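Local coordinates for protein restriction endonuclease UbaLAI (Unidentified, PDB 5O63) that cuts DNA as a restriction endonuclease, its N-terminal B3 domain binding the cognate DNA sequence, at residues R13-T18 against G122-C127; A26-P31 against V138-C143; D70-T75 against H96-E101. One frame throughout, in Å; residues are numbered along the deposited sequence.

Contact 1. Residues R13-T18 against G122-C127; sequences RSAGKT and GYYFDC
Ala15 sets its methyl against the rim of the Tyr124 ring rather than over a face: CB lies near the ring plane, 3.7 Å from CE1 of Tyr124. CG of Tyr124 is anti to the carbonyl carbon (chi1 -63°), which sends the phenol from the strand toward the turn after the helix, and its edge meets the methyl. Lys17 crosses the tyrosine side chain at about a right angle, its CG 4.1 Å from OH of Tyr124. The lysine chain bends at chi2 and carries its ammonium away to a salt bridge with Asp118, while the phenol oxygen is hydrogen-bonded to His116. A small residue suits position 15, where a methyl comes close against an aromatic edge, and a long aliphatic stem suits position 17, where apolar carbon passes the phenol oxygen and the charge lies beyond it. Gly16, at positive phi, is the C-prime residue of a Schellman motif, with Lys17 N bonded to Val12 O and Gly16 N to Arg13 O. The contact thus joins the C-terminal end of helix 3-14 to strand 121-128, with Leu11 and Val12 of that helix also on Tyr124, Leu112 and Ala114 of strand 108-116 beside it, and Phe69 of strand 62-70 touching Ala15.

Contact 2. Residues A26-P31 against V138-C143; sequences AKVLTP and VLFALC. With nucleotides of chain D.
Phe140 turns the edge of its ring to Val28: CG2 of the valine lies near the ring plane, 3.7 Å from CE2 of Phe140 and slightly farther from CD2. The same aromatic ring stacks with Phe144, one helical turn on, and meets Phe136, one turn back, at a shallow angle between the planes, while Pro150 also touches it. In this B3 domain the contact lays helix 136-144 against strand 19-28 of the mixed sheet, and the two touching pairs follow the spacing of a strand against a helix: Ala26 and Val28, two apart, both point to the helix, where Cys143 meets Ala26 and Phe140, three residues earlier, meets Val28.

CG of Phe140 is anti to the backbone N (chi1 -177°), and this carries the ring from the helix to the valine, whose side chain it crosses obliquely. A beta-branched valine fits a strand and offers a compact methyl to an aromatic rim. At the other pair, CB of Ala26 rests 4.0 Å from SG of Cys143. CA of Ala26 and CA of Cys143 are only 6.9 Å apart, a separation that suits two small side chains; Ile110 of strand 108-116 also touches the cysteine.

Past Val28 the chain runs on to the DNA. Asp33 accepts from the backbone N of Thr30 and also forms a salt bridge with Lys27. Thr30 then meets the phosphate backbone of chain D. Its methyl CG2 approaches OP2 of DC3 of chain D at 3.4 Å, and its hydroxyl, a short neutral donor suited to a phosphate oxygen, gives a hydrogen bond from OG1 to OP2 of DC4 of chain D at 2.6 Å.

Contact 3. Residues D70-T75 against H96-E101; sequences DSLSKT and HGLLNE
Asp70 and His96 both hold CG anti to the backbone N (chi1 -179° and -164°), and these extended side chains meet between the loops with the carboxylate and imidazole planes only 14° apart. OD1 of Asp70 lies at the ring edge, 3.6 Å from CD2 of His96. Leu72 comes from another direction: its CD1 sits 3.6 Å above the centre of the His96 ring in a CH-pi contact, practically on the ring normal, and also meets CD2 of Leu98 at 4.0 Å. A branched aliphatic residue suits a place where one methyl lies over the face of a flat ring and touches a second leucine. The hydrogen bond from the backbone N of Leu98 to ND1 of His96, in the ring plane at 3.0 Å and nearly straight, helps to fix the ring's rotation.

Asp70 is the first residue of an Asx motif, OD1 accepting from Ser73 N at 2.8 Å, within a hairpin turn that ends in a G1 beta bulge; Lys74 and Thr75 both face the aspartate. Its other oxygen, OD2, accepts from a water at 2.5 Å, and that water accepts from the backbone N of His96, linking the loops. Replacing the imidazole of His96 by an alanine's methyl is likely to leave CD1 of Leu72 without its aromatic face and the N-H of Leu98 without its ring acceptor. Farther along the 3-10 segment 97-100, Leu99 packs on Cys127 of strand 121-128.

In the fold
From the N terminus, helix 3-14 ends in the first half of contact 1, and strand 19-28 follows directly with the first half of contact 2. Both wait about a hundred residues for their partners: strand 121-128 closes the loop of contact 1, then helix 136-144 closes that of contact 2, so the two cross along the chain. Contact 3 closes the shorter loop through strands 75-84 and 89-93, joining the turn after strand 62-70 to the loop before strand 108-116, and is nested inside both. Contacts 1 and 2 seat the two helices on one sheet. Phe125 O to Ser71 N, a probable hydrogen bond of 2.9 Å, links contacts 1 and 3, while Leu29 packing on Leu99 joins contact 3 to contact 2.

Contact 1. Residues R13-T18 against G122-C127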
loop_
_atom_site.group_PDB
_atom_site.type_symbol
_atom_site.label_atom_id
_atom_site.label_comp_id
_atom_site.label_asym_id
_atom_site.label_seq_id
_atom_site.Cartn_x
_atom_site.Cartn_y
_atom_site.Cartn_z
ATOM N N ARG A 13 2.588 15.673 4.347
ATOM C CA ARG A 13 2.832 16.648 5.397
ATOM C C ARG A 13 2.891 15.963 6.789
ATOM O O ARG A 13 3.601 16.475 7.662
ATOM C CB ARG A 13 1.767 17.754 5.352
ATOM C CG ARG A 13 0.528 17.400 6.140
ATOM N N SER A 14 2.255 14.787 6.968
ATOM C CA SER A 14 2.222 14.197 8.300
ATOM C C SER A 14 3.596 13.608 8.593
ATOM O O SER A 14 3.908 13.305 9.752
ATOM C CB SER A 14 1.118 13.125 8.448
ATOM O OG SER A 14 1.324 12.007 7.624
ATOM N N ALA A 15 4.407 13.413 7.542
ATOM C CA ALA A 15 5.792 12.933 7.696
ATOM C C ALA A 15 6.796 14.102 7.705
ATOM O O ALA A 15 8.006 13.914 7.657
ATOM C CB ALA A 15 6.130 11.948 6.585
ATOM N N GLY A 16 6.264 15.300 7.717
ATOM C CA GLY A 16 7.105 16.515 7.718
ATOM C C GLY A 16 7.719 16.908 6.381
ATOM O O GLY A 16 8.713 17.637 6.332
ATOM N N LYS A 17 7.122 16.471 5.289
ATOM C CA LYS A 17 7.574 16.835 3.942
ATOM C C LYS A 17 6.459 17.586 3.249
ATOM O O LYS A 17 5.383 17.709 3.811
ATOM C CB LYS A 17 7.940 15.564 3.136
ATOM C CG LYS A 17 9.066 14.692 3.725
ATOM C CD LYS A 17 10.413 15.444 3.671
ATOM C CE LYS A 17 11.592 14.502 3.922
ATOM N NZ LYS A 17 12.870 15.289 4.045
ATOM N N THR A 18 6.705 18.089 2.037
ATOM C CA THR A 18 5.607 18.584 1.199
ATOM C C THR A 18 5.699 17.885 -0.147
ATOM O O THR A 18 6.804 17.756 -0.708
ATOM C CB THR A 18 5.638 20.157 1.019
ATOM O OG1 THR A 18 6.758 20.520 0.221
ATOM C CG2 THR A 18 5.698 20.873 2.381
ATOM N N GLY A 122 9.884 9.152 -1.015
ATOM C CA GLY A 122 9.658 8.059 -0.080
ATOM C C GLY A 122 8.286 7.413 -0.194
ATOM O O GLY A 122 7.369 7.956 -0.790
ATOM N N TYR A 123 8.144 6.225 0.396
ATOM C CA TYR A 123 6.874 5.491 0.406
ATOM C C TYR A 123 6.073 5.798 1.662
ATOM O O TYR A 123 6.642 6.108 2.715
ATOM C CB TYR A 123 7.103 3.966 0.324
ATOM C CG TYR A 123 7.563 3.536 -1.045
ATOM C CD1 TYR A 123 6.621 3.185 -2.040
ATOM C CD2 TYR A 123 8.906 3.477 -1.368
ATOM C CE1 TYR A 123 7.033 2.793 -3.300
ATOM C CE2 TYR A 123 9.340 3.123 -2.668
ATOM C CZ TYR A 123 8.383 2.770 -3.632
ATOM O OH TYR A 123 8.790 2.401 -4.920
ATOM N N TYR A 124 4.755 5.651 1.521
ATOM C CA TYR A 124 3.752 5.878 2.576
ATOM C C TYR A 124 2.773 4.740 2.551
ATOM O O TYR A 124 2.457 4.271 1.478
ATOM C CB TYR A 124 2.976 7.153 2.337
ATOM C CG TYR A 124 3.856 8.344 2.387
ATOM C CD1 TYR A 124 3.849 9.185 3.518
ATOM C CD2 TYR A 124 4.729 8.649 1.315
ATOM C CE1 TYR A 124 4.680 10.317 3.607
ATOM C CE2 TYR A 124 5.568 9.790 1.399
ATOM C CZ TYR A 124 5.535 10.604 2.563
ATOM O OH TYR A 124 6.335 11.745 2.720
ATOM N N PHE A 125 2.283 4.355 3.729
ATOM C CA PHE A 125 1.283 3.286 3.791
ATOM C C PHE A 125 0.148 3.660 4.675
ATOM O O PHE A 125 0.341 4.144 5.787
ATOM C CB PHE A 125 1.981 2.029 4.330
ATOM C CG PHE A 125 1.062 0.916 4.666
ATOM C CD1 PHE A 125 0.593 0.751 5.964
ATOM C CD2 PHE A 125 0.684 0.021 3.679
ATOM C CE1 PHE A 125 -0.275 -0.328 6.299
ATOM C CE2 PHE A 125 -0.189 -1.074 3.980
ATOM C CZ PHE A 125 -0.667 -1.240 5.292
ATOM N N ASP A 126 -1.082 3.350 4.239
ATOM C CA ASP A 126 -2.293 3.579 5.012
ATOM C C ASP A 126 -3.188 2.350 4.814
ATOM O O ASP A 126 -3.039 1.641 3.843
ATOM C CB ASP A 126 -2.987 4.839 4.525
ATOM C CG ASP A 126 -4.060 5.380 5.475
ATOM O OD1 ASP A 126 -4.262 4.868 6.583
ATOM O OD2 ASP A 126 -4.642 6.437 5.137
ATOM N N CYS A 127 -4.049 2.086 5.785
ATOM C CA CYS A 127 -4.967 0.957 5.617
ATOM C C CYS A 127 -6.171 1.108 6.479
ATOM O O CYS A 127 -6.213 1.919 7.408
ATOM C CB CYS A 127 -4.282 -0.339 5.900
ATOM S SG CYS A 127 -3.906 -0.542 7.647
#

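Contact 2. Residues A26-P31 against V138-C143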
loop_
_atom_site.group_PDB
_atom_site.type_symbol
_atom_site.label_atom_id
_atom_site.label_comp_id
_atom_site.label_asym_id
_atom_site.label_seq_id
_atom_site.Cartn_x
_atom_site.Cartn_y
_atom_site.Cartn_z
ATOM N N ALA A 26 -3.383 1.315 -4.723
ATOM C CA ALA A 26 -4.393 1.003 -3.694
ATOM C C ALA A 26 -5.042 -0.309 -4.066
ATOM O O ALA A 26 -5.319 -0.583 -5.245
ATOM C CB ALA A 26 -5.423 2.064 -3.587
ATOM N N LYS A 27 -5.278 -1.108 -3.049
ATOM C CA LYS A 27 -5.759 -2.490 -3.247
ATOM C C LYS A 27 -6.839 -2.792 -2.213
ATOM O O LYS A 27 -6.658 -2.613 -0.997
ATOM C CB LYS A 27 -4.636 -3.532 -3.135
ATOM C CG LYS A 27 -5.134 -4.943 -3.499
ATOM C CD LYS A 27 -4.133 -6.048 -3.057
ATOM C CE LYS A 27 -4.672 -7.418 -3.542
ATOM N NZ LYS A 27 -3.846 -8.582 -2.930
ATOM N N VAL A 28 -7.995 -3.257 -2.699
ATOM C CA VAL A 28 -8.955 -3.898 -1.812
ATOM C C VAL A 28 -8.478 -5.309 -1.566
ATOM O O VAL A 28 -8.275 -6.097 -2.526
ATOM C CB VAL A 28 -10.390 -3.945 -2.456
ATOM C CG1 VAL A 28 -11.372 -4.585 -1.536
ATOM C CG2 VAL A 28 -10.816 -2.499 -2.885
ATOM N N LEU A 29 -8.216 -5.611 -0.299
ATOM C CA LEU A 29 -7.555 -6.886 0.014
ATOM C C LEU A 29 -8.481 -8.052 -0.319
ATOM O O LEU A 29 -9.733 -7.884 -0.375
ATOM C CB LEU A 29 -7.155 -6.990 1.499
ATOM C CG LEU A 29 -6.136 -5.886 1.887
ATOM C CD1 LEU A 29 -5.651 -6.341 3.311
ATOM C CD2 LEU A 29 -5.058 -5.750 0.851
ATOM N N THR A 30 -7.896 -9.244 -0.477
ATOM C CA THR A 30 -8.707 -10.479 -0.511
ATOM C C THR A 30 -8.601 -11.137 0.860
ATOM O O THR A 30 -7.636 -10.787 1.628
ATOM C CB THR A 30 -8.236 -11.503 -1.590
ATOM O OG1 THR A 30 -7.040 -12.185 -1.168
ATOM C CG2 THR A 30 -7.890 -10.782 -2.936
ATOM N N PRO A 31 -9.458 -12.060 1.211
ATOM C CA PRO A 31 -9.488 -12.582 2.578
ATOM C C PRO A 31 -8.148 -13.202 2.957
ATOM O O PRO A 31 -7.758 -13.103 4.172
ATOM C CB PRO A 31 -10.615 -13.627 2.551
ATOM C CG PRO A 31 -11.657 -12.897 1.578
ATOM C CD PRO A 31 -10.725 -12.395 0.490
ATOM N N VAL A 138 -14.572 6.024 3.077
ATOM C CA VAL A 138 -14.022 7.313 2.675
ATOM C C VAL A 138 -12.771 7.089 1.801
ATOM O O VAL A 138 -12.654 7.693 0.742
ATOM C CB VAL A 138 -13.720 8.230 3.899
ATOM C CG1 VAL A 138 -12.907 9.461 3.490
ATOM C CG2 VAL A 138 -15.012 8.715 4.487
ATOM N N LEU A 139 -11.877 6.188 2.206
ATOM C CA LEU A 139 -10.685 5.958 1.418
ATOM C C LEU A 139 -10.966 5.311 0.076
ATOM O O LEU A 139 -10.370 5.694 -0.953
ATOM C CB LEU A 139 -9.689 5.089 2.194
ATOM C CG LEU A 139 -9.139 5.800 3.437
ATOM C CD1 LEU A 139 -8.207 4.841 4.160
ATOM C CD2 LEU A 139 -8.434 7.137 3.112
ATOM N N PHE A 140 -11.882 4.348 0.058
ATOM C CA PHE A 140 -12.229 3.718 -1.206
ATOM C C PHE A 140 -12.777 4.771 -2.210
ATOM O O PHE A 140 -12.388 4.786 -3.416
ATOM C CB PHE A 140 -13.228 2.596 -0.979
ATOM C CG PHE A 140 -13.569 1.848 -2.276
ATOM C CD1 PHE A 140 -14.650 2.275 -3.031
ATOM C CD2 PHE A 140 -12.751 0.843 -2.773
ATOM C CE1 PHE A 140 -14.935 1.662 -4.242
ATOM C CE2 PHE A 140 -13.020 0.227 -3.981
ATOM C CZ PHE A 140 -14.126 0.650 -4.720
ATOM N N ALA A 141 -13.673 5.606 -1.724
ATOM C CA ALA A 141 -14.231 6.649 -2.596
ATOM C C ALA A 141 -13.110 7.570 -3.178
ATOM O O ALA A 141 -13.181 7.994 -4.342
ATOM C CB ALA A 141 -15.263 7.500 -1.817
ATOM N N LEU A 142 -12.134 7.958 -2.343
ATOM C CA LEU A 142 -11.054 8.817 -2.846
ATOM C C LEU A 142 -10.152 8.120 -3.847
ATOM O O LEU A 142 -9.687 8.770 -4.760
ATOM C CB LEU A 142 -10.124 9.333 -1.738
ATOM C CG LEU A 142 -10.656 9.874 -0.459
ATOM C CD1 LEU A 142 -9.529 10.025 0.532
ATOM C CD2 LEU A 142 -11.163 11.170 -0.847
ATOM N N CYS A 143 -9.863 6.828 -3.656
ATOM C CA CYS A 143 -8.942 6.142 -4.533
ATOM C C CYS A 143 -9.587 5.664 -5.825
ATOM O O CYS A 143 -8.917 5.588 -6.861
ATOM C CB CYS A 143 -8.365 4.903 -3.854
ATOM S SG CYS A 143 -7.312 5.387 -2.428
ATOM P P DC D 4 -8.930 -15.516 -1.441
ATOM O OP1 DC D 4 -10.420 -15.395 -1.292
ATOM O OP2 DC D 4 -8.055 -14.518 -0.667
ATOM O "O5'" DC D 4 -8.430 -16.940 -0.981
ATOM C "C5'" DC D 4 -9.139 -18.142 -1.543
ATOM C "C4'" DC D 4 -8.519 -19.395 -1.004
ATOM O "O4'" DC D 4 -7.166 -19.512 -1.483
ATOM C "C3'" DC D 4 -8.422 -19.390 0.537
ATOM O "O3'" DC D 4 -9.138 -20.536 1.026
ATOM C "C2'" DC D 4 -6.915 -19.541 0.815
ATOM C "C1'" DC D 4 -6.436 -20.164 -0.524
ATOM N N1 DC D 4 -5.022 -19.881 -0.789
ATOM C C2 DC D 4 -4.075 -20.910 -0.610
ATOM O O2 DC D 4 -4.458 -22.087 -0.321
ATOM N N3 DC D 4 -2.760 -20.617 -0.820
ATOM C C4 DC D 4 -2.372 -19.363 -1.141
ATOM N N4 DC D 4 -1.045 -19.148 -1.276
ATOM C C5 DC D 4 -3.328 -18.282 -1.320
ATOM C C6 DC D 4 -4.629 -18.580 -1.104
ATOM P P DC D 3 -7.386 -11.615 -6.510
ATOM O OP1 DC D 3 -8.880 -11.349 -6.592
ATOM O OP2 DC D 3 -6.418 -10.551 -6.041
ATOM O "O5'" DC D 3 -7.156 -12.909 -5.621
ATOM C "C5'" DC D 3 -7.931 -14.039 -5.885
ATOM C "C4'" DC D 3 -7.478 -15.198 -5.072
ATOM O "O4'" DC D 3 -6.155 -15.606 -5.476
ATOM C "C3'" DC D 3 -7.371 -14.930 -3.576
ATOM O "O3'" DC D 3 -8.600 -15.397 -2.997
ATOM C "C2'" DC D 3 -6.140 -15.788 -3.162
ATOM C "C1'" DC D 3 -5.828 -16.555 -4.457
ATOM N N1 DC D 3 -4.467 -16.973 -4.587
ATOM C C2 DC D 3 -4.183 -18.349 -4.587
ATOM O O2 DC D 3 -5.140 -19.161 -4.550
ATOM N N3 DC D 3 -2.877 -18.766 -4.614
ATOM C C4 DC D 3 -1.879 -17.870 -4.621
ATOM N N4 DC D 3 -0.636 -18.334 -4.697
ATOM C C5 DC D 3 -2.140 -16.429 -4.593
ATOM C C6 DC D 3 -3.444 -16.037 -4.588
#

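Contact 3. Residues D70-T75 against H96-E101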
loop_
_atom_site.group_PDB
_atom_site.type_symbol
_atom_site.label_atom_id
_atom_site.label_comp_id
_atom_site.label_asym_id
_atom_site.label_seq_id
_atom_site.Cartn_x
_atom_site.Cartn_y
_atom_site.Cartn_z
ATOM N N ASP A 70 4.331 4.921 8.008
ATOM C CA ASP A 70 3.065 4.314 8.370
ATOM C C ASP A 70 2.130 5.364 8.885
ATOM O O ASP A 70 2.357 5.983 9.924
ATOM C CB ASP A 70 3.276 3.239 9.445
ATOM C CG ASP A 70 2.002 2.582 9.816
ATOM O OD1 ASP A 70 1.246 3.106 10.629
ATOM O OD2 ASP A 70 1.748 1.499 9.288
ATOM N N SER A 71 1.064 5.654 8.119
ATOM C CA SER A 71 0.191 6.736 8.462
ATOM C C SER A 71 -0.566 6.486 9.756
ATOM O O SER A 71 -0.843 7.411 10.473
ATOM C CB SER A 71 -0.805 6.956 7.297
ATOM O OG SER A 71 -1.752 7.999 7.584
ATOM N N LEU A 72 -0.914 5.238 10.043
ATOM C CA LEU A 72 -1.749 5.003 11.217
ATOM C C LEU A 72 -0.941 5.309 12.507
ATOM O O LEU A 72 -1.462 5.966 13.416
ATOM C CB LEU A 72 -2.270 3.567 11.262
ATOM C CG LEU A 72 -3.392 3.278 10.263
ATOM C CD1 LEU A 72 -3.727 1.769 10.422
ATOM C CD2 LEU A 72 -4.526 4.162 10.684
ATOM N N SER A 73 0.323 4.894 12.512
ATOM C CA SER A 73 1.210 5.187 13.656
ATOM C C SER A 73 1.975 6.501 13.593
ATOM O O SER A 73 2.607 6.905 14.585
ATOM C CB SER A 73 2.209 4.029 13.803
ATOM O OG SER A 73 3.165 3.970 12.727
ATOM N N LYS A 74 1.885 7.200 12.463
ATOM C CA LYS A 74 2.703 8.371 12.153
ATOM C C LYS A 74 4.170 8.131 12.529
ATOM O O LYS A 74 4.804 9.013 13.139
ATOM C CB LYS A 74 2.161 9.643 12.848
ATOM C CG LYS A 74 0.726 10.076 12.385
ATOM C CD LYS A 74 0.627 10.204 10.867
ATOM C CE LYS A 74 -0.762 10.716 10.392
ATOM N NZ LYS A 74 -1.075 10.443 8.923
ATOM N N THR A 75 4.705 6.945 12.194
ATOM C CA THR A 75 6.167 6.685 12.340
ATOM C C THR A 75 6.790 6.021 11.114
ATOM O O THR A 75 6.100 5.319 10.357
ATOM C CB THR A 75 6.469 5.760 13.560
ATOM O OG1 THR A 75 5.631 4.622 13.472
ATOM C CG2 THR A 75 6.173 6.478 14.829
ATOM N N HIS A 96 1.178 -2.825 9.218
ATOM C CA HIS A 96 0.347 -2.542 10.394
ATOM C C HIS A 96 -0.647 -3.688 10.744
ATOM O O HIS A 96 -1.279 -4.289 9.867
ATOM C CB HIS A 96 -0.411 -1.229 10.157
ATOM C CG HIS A 96 -0.976 -0.642 11.396
ATOM N ND1 HIS A 96 -2.058 -1.194 12.053
ATOM C CD2 HIS A 96 -0.593 0.447 12.117
ATOM C CE1 HIS A 96 -2.340 -0.440 13.109
ATOM N NE2 HIS A 96 -1.472 0.570 13.163
ATOM N N GLY A 97 -0.672 -4.052 12.014
ATOM C CA GLY A 97 -1.498 -5.177 12.461
ATOM C C GLY A 97 -3.000 -5.000 12.296
ATOM O O GLY A 97 -3.743 -6.001 12.407
ATOM N N LEU A 98 -3.463 -3.797 11.973
ATOM C CA LEU A 98 -4.896 -3.619 11.701
ATOM C C LEU A 98 -5.303 -4.634 10.637
ATOM O O LEU A 98 -6.420 -5.152 10.655
ATOM C CB LEU A 98 -5.223 -2.190 11.220
ATOM C CG LEU A 98 -6.719 -1.960 10.913
ATOM C CD1 LEU A 98 -7.651 -2.426 12.060
ATOM C CD2 LEU A 98 -6.965 -0.489 10.627
ATOM N N LEU A 99 -4.398 -4.963 9.723
ATOM C CA LEU A 99 -4.849 -5.815 8.581
ATOM C C LEU A 99 -5.129 -7.254 9.027
ATOM O O LEU A 99 -5.769 -8.022 8.304
ATOM C CB LEU A 99 -3.817 -5.875 7.472
ATOM C CG LEU A 99 -3.556 -4.583 6.712
ATOM C CD1 LEU A 99 -2.505 -4.890 5.652
ATOM C CD2 LEU A 99 -4.845 -4.032 6.145
ATOM N N ASN A 100 -4.662 -7.628 10.220
ATOM C CA ASN A 100 -4.852 -9.023 10.575
ATOM C C ASN A 100 -6.310 -9.375 10.961
ATOM O O ASN A 100 -6.711 -10.559 10.894
ATOM C CB ASN A 100 -3.879 -9.357 11.717
ATOM C CG ASN A 100 -2.474 -9.416 11.226
ATOM O OD1 ASN A 100 -2.202 -9.791 10.065
ATOM N ND2 ASN A 100 -1.522 -8.995 12.100
ATOM N N GLU A 101 -7.093 -8.377 11.350
ATOM C CA GLU A 101 -8.445 -8.623 11.808
ATOM C C GLU A 101 -9.335 -8.957 10.620
ATOM O O GLU A 101 -9.499 -8.128 9.758
ATOM C CB GLU A 101 -8.972 -7.404 12.570
ATOM C CG GLU A 101 -8.444 -7.336 14.020
ATOM C CD GLU A 101 -9.118 -8.289 15.000
ATOM O OE1 GLU A 101 -10.223 -8.786 14.702
ATOM O OE2 GLU A 101 -8.545 -8.525 16.101
HETATM O O HOH W 1 2.674 -0.489 8.031
#